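Local coordinates for 336aa long hypothetical dTDP-glucose 4,6-dehydratase (Pyrococcus horikoshii, PDB 2HUN), which binds NAD and probably acts as a dTDP-glucose 4,6-dehydratase, a lyase built on a Rossmann fold, at residues K255-L258 against R259-K263; K305-I308 against D309-K313. All blocks are in the same frame, centred on the assembly; numbering follows the deposited sequence.

Contact 1: residues K255-L258 against R259-K263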
ATOM      1  N   LYS A 255       2.881  32.201  17.279  1.00 36.80           N
ATOM      2  CA  LYS A 255       2.542  33.036  18.429  1.00 37.50           C
ATOM      3  C   LYS A 255       3.047  32.439  19.739  1.00 36.75           C
ATOM      4  O   LYS A 255       3.506  33.161  20.623  1.00 38.33           O
ATOM      5  CB  LYS A 255       1.026  33.245  18.531  1.00 40.80           C
ATOM      6  CG  LYS A 255       0.474  34.375  17.663  1.00 43.66           C
ATOM      7  CD  LYS A 255      -1.032  34.537  17.862  1.00 46.05           C
ATOM      8  CE  LYS A 255      -1.639  35.464  16.821  1.00 47.22           C
ATOM      9  NZ  LYS A 255      -3.111  35.605  16.999  1.00 49.04           N
ATOM     10  N   ILE A 256       2.956  31.120  19.868  1.00 35.51           N
ATOM     11  CA  ILE A 256       3.403  30.448  21.083  1.00 33.64           C
ATOM     12  C   ILE A 256       4.930  30.436  21.188  1.00 32.45           C
ATOM     13  O   ILE A 256       5.485  30.612  22.272  1.00 33.49           O
ATOM     14  CB  ILE A 256       2.834  29.004  21.142  1.00 33.11           C
ATOM     15  CG1 ILE A 256       1.325  29.070  21.396  1.00 34.08           C
ATOM     16  CG2 ILE A 256       3.527  28.202  22.232  1.00 32.30           C
ATOM     17  CD1 ILE A 256       0.622  27.731  21.368  1.00 33.95           C
ATOM     18  N   ILE A 257       5.608  30.234  20.064  1.00 32.92           N
ATOM     19  CA  ILE A 257       7.067  30.222  20.055  1.00 32.17           C
ATOM     20  C   ILE A 257       7.612  31.577  20.509  1.00 33.38           C
ATOM     21  O   ILE A 257       8.530  31.652  21.325  1.00 33.62           O
ATOM     22  CB  ILE A 257       7.616  29.911  18.640  1.00 32.01           C
ATOM     23  CG1 ILE A 257       7.349  28.443  18.291  1.00 30.61           C
ATOM     24  CG2 ILE A 257       9.114  30.224  18.573  1.00 30.25           C
ATOM     25  CD1 ILE A 257       7.780  28.053  16.895  1.00 28.76           C
ATOM     26  N   LEU A 258       7.037  32.650  19.978  1.00 35.57           N
ATOM     27  CA  LEU A 258       7.477  33.994  20.330  1.00 37.28           C
ATOM     28  C   LEU A 258       7.241  34.271  21.804  1.00 38.09           C
ATOM     29  O   LEU A 258       8.118  34.801  22.489  1.00 39.58           O
ATOM     30  CB  LEU A 258       6.749  35.027  19.469  1.00 35.99           C
ATOM     31  CG  LEU A 258       7.009  34.850  17.972  1.00 36.95           C
ATOM     32  CD1 LEU A 258       6.301  35.936  17.191  1.00 38.73           C
ATOM     33  CD2 LEU A 258       8.508  34.887  17.707  1.00 38.66           C
ATOM     34  N   ARG A 259       6.057  33.916  22.293  1.00 38.87           N
ATOM     35  CA  ARG A 259       5.742  34.122  23.696  1.00 39.70           C
ATOM     36  C   ARG A 259       6.767  33.406  24.563  1.00 40.78           C
ATOM     37  O   ARG A 259       7.342  33.995  25.476  1.00 40.60           O
ATOM     38  CB  ARG A 259       4.337  33.594  24.019  1.00 40.32           C
ATOM     39  CG  ARG A 259       4.111  33.338  25.505  1.00 41.48           C
ATOM     40  CD  ARG A 259       2.642  33.093  25.828  1.00 42.85           C
ATOM     41  NE  ARG A 259       2.101  31.880  25.215  1.00 42.65           N
ATOM     42  CZ  ARG A 259       2.303  30.643  25.673  1.00 41.73           C
ATOM     43  NH1 ARG A 259       3.043  30.435  26.755  1.00 41.56           N
ATOM     44  NH2 ARG A 259       1.753  29.612  25.047  1.00 42.03           N
ATOM     45  N   LEU A 260       7.005  32.133  24.256  1.00 42.05           N
ATOM     46  CA  LEU A 260       7.943  31.322  25.026  1.00 42.84           C
ATOM     47  C   LEU A 260       9.390  31.760  24.877  1.00 42.93           C
ATOM     48  O   LEU A 260      10.255  31.340  25.646  1.00 42.76           O
ATOM     49  CB  LEU A 260       7.783  29.843  24.656  1.00 43.33           C
ATOM     50  CG  LEU A 260       6.432  29.255  25.087  1.00 44.43           C
ATOM     51  CD1 LEU A 260       6.283  27.829  24.576  1.00 43.91           C
ATOM     52  CD2 LEU A 260       6.327  29.296  26.606  1.00 44.00           C
ATOM     53  N   MET A 261       9.653  32.603  23.884  1.00 43.59           N
ATOM     54  CA  MET A 261      10.998  33.118  23.683  1.00 44.17           C
ATOM     55  C   MET A 261      11.064  34.479  24.375  1.00 46.06           C
ATOM     56  O   MET A 261      11.979  35.271  24.145  1.00 45.31           O
ATOM     57  CB  MET A 261      11.310  33.251  22.188  1.00 42.86           C
ATOM     58  CG  MET A 261      11.710  31.940  21.522  1.00 41.62           C
ATOM     59  SD  MET A 261      12.123  32.109  19.767  1.00 39.52           S
ATOM     60  CE  MET A 261      13.910  32.187  19.850  1.00 43.48           C
ATOM     61  N   GLY A 262      10.073  34.733  25.227  1.00 47.49           N
ATOM     62  CA  GLY A 262      10.003  35.980  25.967  1.00 49.29           C
ATOM     63  C   GLY A 262       9.918  37.200  25.074  1.00 50.93           C
ATOM     64  O   GLY A 262      10.395  38.276  25.439  1.00 51.31           O
ATOM     65  N   LYS A 263       9.292  37.041  23.912  1.00 52.29           N
ATOM     66  CA  LYS A 263       9.175  38.142  22.965  1.00 53.73           C
ATOM     67  C   LYS A 263       7.761  38.596  22.670  1.00 55.97           C
ATOM     68  O   LYS A 263       6.779  38.088  23.218  1.00 57.29           O
ATOM     69  CB  LYS A 263       9.836  37.772  21.636  1.00 52.94           C
ATOM     70  CG  LYS A 263      11.304  37.435  21.740  1.00 54.02           C
ATOM     71  CD  LYS A 263      11.948  37.373  20.366  1.00 53.96           C
ATOM     72  CE  LYS A 263      13.460  37.486  20.497  1.00 54.30           C
ATOM     73  NZ  LYS A 263      13.827  38.672  21.327  1.00 54.29           N
TER
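I256 meets both R259 and L260 about one helical turn on, and each lies alongside I256, pointing the same way. Toward L260 the branch that does the touching is I256 CG2, which lies 3.6 Å from L260 CD1, methyl against methyl. The guanidinium of R259 approaches obliquely, its NH2 lying across both branches of the isoleucine, 3.6 Å from I256 CG2 and 3.7 Å from I256 CG1. R259 leaves the helix with CG anti to the backbone N (chi1 161°) and bends at chi3, which brings NH2 alongside I256; the same nitrogen forms a salt bridge with D301, so the isoleucine packs against the end of a paired charge. On another face of the helix, I257 and M261 also lie alongside each other, with M261 SD 3.7 Å from I257 CG2.

The helix ends in a Schellman motif. L260 N still makes a regular bond to I256 O, but K263 N turns back to L258 O at 2.9 Å, and G262 N bonds to R259 O at 2.8 Å. G262, the C-prime residue, has the positive phi (60°) that favours glycine. L258 O is gripped twice, since M261 N also reaches it at 3.0 Å, from above the carbonyl plane and from the face opposite K263 N.

The end of helix 250-260 is thus held among three elements: I256, L260 and M261 pack on helix 300-313, I257 and M261 also face helix 191-200, and L258 rests on I268 of strand 268-271 as well as on A199.

Contact 2: residues K305-I308 against D309-K313; sequences KKTI and DWYLK
Helix 300-313 carries this contact in two staggered i to i+4 pairs, T307 with Y311 and I308 with L312. Y311 lies alongside T307, its CD1-CE1 side packed on the threonine methyl, with Y311 CE1 3.8 Å from T307 CG2. With OG1 beside the backbone N (chi1 -59°), the methyl is anti to that N and faces the ring, while OG1 bonds G303 O in the preceding turn. The same border of the ring meets the backbone: T307 O lies at the ring edge, in its plane, 3.1 Å from Y311 CD1, and also accepts Y311 N at 3.2 Å. W310 CE3 sits over one face of the tyrosine, toward its rim, 3.6 Å above the ring plane. In the neighbouring pair, L312 CD1 packs 3.7 Å from I308 CG2, and L312 N bonds I308 O. D309 N makes a nearly straight bond to K305 O (3.0 Å, 174°).

The phenol OH of Y311 bonds Q186 O, tying the helix to the segment before helix 191-200; an alanine here would probably leave Q186 O without this donor and T307 CG2 and W310 CE3 without their ring.

T307 and I308 pack on I196 and Y311 on P193, all of helix 191-200, while T307 and K306 touch Y219 of strand 215-219. I308 also reaches L260 of helix 250-260, and W310 meets W317 of helix 315-318 edge-to-face and the ring of Y185.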
ATOM      1  N   LYS A 305       9.201  24.848  24.513  1.00 34.52           N
ATOM      2  CA  LYS A 305      10.169  25.457  25.415  1.00 35.58           C
ATOM      3  C   LYS A 305      11.471  24.654  25.370  1.00 35.34           C
ATOM      4  O   LYS A 305      12.558  25.222  25.293  1.00 35.69           O
ATOM      5  CB  LYS A 305       9.611  25.465  26.841  1.00 37.51           C
ATOM      6  CG  LYS A 305      10.486  26.148  27.881  1.00 41.28           C
ATOM      7  CD  LYS A 305      10.368  27.664  27.811  1.00 44.45           C
ATOM      8  CE  LYS A 305       9.896  28.253  29.144  1.00 45.98           C
ATOM      9  NZ  LYS A 305       8.485  27.891  29.495  1.00 46.18           N
ATOM     10  N   LYS A 306      11.357  23.329  25.416  1.00 35.13           N
ATOM     11  CA  LYS A 306      12.534  22.469  25.372  1.00 34.14           C
ATOM     12  C   LYS A 306      13.205  22.583  24.009  1.00 32.05           C
ATOM     13  O   LYS A 306      14.424  22.494  23.898  1.00 32.31           O
ATOM     14  CB  LYS A 306      12.155  21.006  25.637  1.00 36.01           C
ATOM     15  CG  LYS A 306      11.678  20.733  27.056  1.00 37.42           C
ATOM     16  CD  LYS A 306      11.567  19.240  27.342  1.00 40.23           C
ATOM     17  CE  LYS A 306      12.892  18.535  27.093  1.00 40.47           C
ATOM     18  NZ  LYS A 306      13.171  17.503  28.119  1.00 41.50           N
ATOM     19  N   THR A 307      12.396  22.787  22.977  1.00 30.14           N
ATOM     20  CA  THR A 307      12.904  22.915  21.621  1.00 29.81           C
ATOM     21  C   THR A 307      13.610  24.263  21.449  1.00 31.21           C
ATOM     22  O   THR A 307      14.640  24.354  20.774  1.00 30.76           O
ATOM     23  CB  THR A 307      11.758  22.769  20.596  1.00 28.83           C
ATOM     24  OG1 THR A 307      11.144  21.481  20.762  1.00 28.62           O
ATOM     25  CG2 THR A 307      12.290  22.889  19.171  1.00 25.70           C
ATOM     26  N   ILE A 308      13.058  25.304  22.069  1.00 31.74           N
ATOM     27  CA  ILE A 308      13.657  26.634  22.005  1.00 32.81           C
ATOM     28  C   ILE A 308      15.034  26.581  22.671  1.00 33.84           C
ATOM     29  O   ILE A 308      16.032  27.002  22.084  1.00 33.99           O
ATOM     30  CB  ILE A 308      12.778  27.686  22.732  1.00 32.12           C
ATOM     31  CG1 ILE A 308      11.485  27.915  21.941  1.00 31.90           C
ATOM     32  CG2 ILE A 308      13.558  28.993  22.909  1.00 32.66           C
ATOM     33  CD1 ILE A 308      10.427  28.719  22.678  1.00 30.74           C
ATOM     34  N   ASP A 309      15.082  26.049  23.891  1.00 33.88           N
ATOM     35  CA  ASP A 309      16.335  25.940  24.628  1.00 34.67           C
ATOM     36  C   ASP A 309      17.399  25.172  23.846  1.00 34.99           C
ATOM     37  O   ASP A 309      18.552  25.593  23.788  1.00 34.50           O
ATOM     38  CB  ASP A 309      16.114  25.241  25.973  1.00 37.19           C
ATOM     39  CG  ASP A 309      15.200  26.023  26.897  1.00 39.73           C
ATOM     40  OD1 ASP A 309      14.734  27.112  26.502  1.00 41.54           O
ATOM     41  OD2 ASP A 309      14.948  25.543  28.021  1.00 40.37           O
ATOM     42  N   TRP A 310      17.014  24.049  23.245  1.00 33.12           N
ATOM     43  CA  TRP A 310      17.965  23.237  22.490  1.00 31.17           C
ATOM     44  C   TRP A 310      18.601  23.980  21.319  1.00 30.94           C
ATOM     45  O   TRP A 310      19.817  23.936  21.142  1.00 31.81           O
ATOM     46  CB  TRP A 310      17.300  21.964  21.955  1.00 28.13           C
ATOM     47  CG  TRP A 310      18.298  20.976  21.421  1.00 26.11           C
ATOM     48  CD1 TRP A 310      18.957  20.018  22.133  1.00 26.71           C
ATOM     49  CD2 TRP A 310      18.802  20.894  20.079  1.00 24.91           C
ATOM     50  NE1 TRP A 310      19.842  19.346  21.321  1.00 24.86           N
ATOM     51  CE2 TRP A 310      19.768  19.866  20.056  1.00 24.62           C
ATOM     52  CE3 TRP A 310      18.532  21.593  18.895  1.00 25.31           C
ATOM     53  CZ2 TRP A 310      20.468  19.514  18.894  1.00 25.17           C
ATOM     54  CZ3 TRP A 310      19.227  21.246  17.738  1.00 25.87           C
ATOM     55  CH2 TRP A 310      20.186  20.214  17.749  1.00 26.12           C
ATOM     56  N   TYR A 311      17.781  24.649  20.512  1.00 31.48           N
ATOM     57  CA  TYR A 311      18.290  25.372  19.354  1.00 31.28           C
ATOM     58  C   TYR A 311      19.143  26.579  19.706  1.00 32.93           C
ATOM     59  O   TYR A 311      20.073  26.924  18.972  1.00 32.31           O
ATOM     60  CB  TYR A 311      17.144  25.802  18.431  1.00 29.39           C
ATOM     61  CG  TYR A 311      16.695  24.685  17.521  1.00 29.41           C
ATOM     62  CD1 TYR A 311      15.786  23.728  17.963  1.00 28.27           C
ATOM     63  CD2 TYR A 311      17.258  24.526  16.254  1.00 29.13           C
ATOM     64  CE1 TYR A 311      15.452  22.634  17.169  1.00 30.55           C
ATOM     65  CE2 TYR A 311      16.935  23.435  15.455  1.00 30.25           C
ATOM     66  CZ  TYR A 311      16.032  22.491  15.921  1.00 28.68           C
ATOM     67  OH  TYR A 311      15.738  21.386  15.161  1.00 28.66           O
ATOM     68  N   LEU A 312      18.837  27.224  20.824  1.00 33.36           N
ATOM     69  CA  LEU A 312      19.617  28.382  21.218  1.00 35.01           C
ATOM     70  C   LEU A 312      21.000  27.941  21.722  1.00 35.62           C
ATOM     71  O   LEU A 312      21.998  28.612  21.456  1.00 37.93           O
ATOM     72  CB  LEU A 312      18.854  29.193  22.274  1.00 31.90           C
ATOM     73  CG  LEU A 312      17.571  29.826  21.723  1.00 31.27           C
ATOM     74  CD1 LEU A 312      16.872  30.640  22.800  1.00 30.17           C
ATOM     75  CD2 LEU A 312      17.917  30.707  20.529  1.00 31.85           C
ATOM     76  N   LYS A 313      21.062  26.786  22.396  1.00 36.04           N
ATOM     77  CA  LYS A 313      22.320  26.247  22.930  1.00 36.69           C
ATOM     78  C   LYS A 313      23.092  25.356  21.962  1.00 34.90           C
ATOM     79  O   LYS A 313      24.194  24.903  22.268  1.00 36.07           O
ATOM     80  CB  LYS A 313      22.057  25.432  24.205  1.00 39.14           C
ATOM     81  CG  LYS A 313      23.258  24.596  24.672  1.00 43.13           C
ATOM     82  CD  LYS A 313      22.832  23.330  25.405  1.00 45.30           C
ATOM     83  CE  LYS A 313      24.031  22.419  25.651  1.00 46.93           C
ATOM     84  NZ  LYS A 313      25.090  22.556  24.597  1.00 47.68           N
TER

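Overall arrangement
The two contacts follow one another along the chain, and their helices pack directly; the centres of the two contacts are about 12 Å apart. They meet chiefly at I308, whose CD1 lies 3.5 Å from L260 CB and 3.7 Å from M261 CG, so the end of helix 250-260 rests on the middle of helix 300-313. Helix 191-200 touches both, with I196 facing I257 and M261 of contact 1 and T307 and I308 of contact 2. Contact 1 lies away from the NAD-binding residues. Contact 2 is closer to the cofactor: the Y311 side chain is about 6 Å from that of F14, an NAD-binding residue, and about 10 Å from the bound NAD.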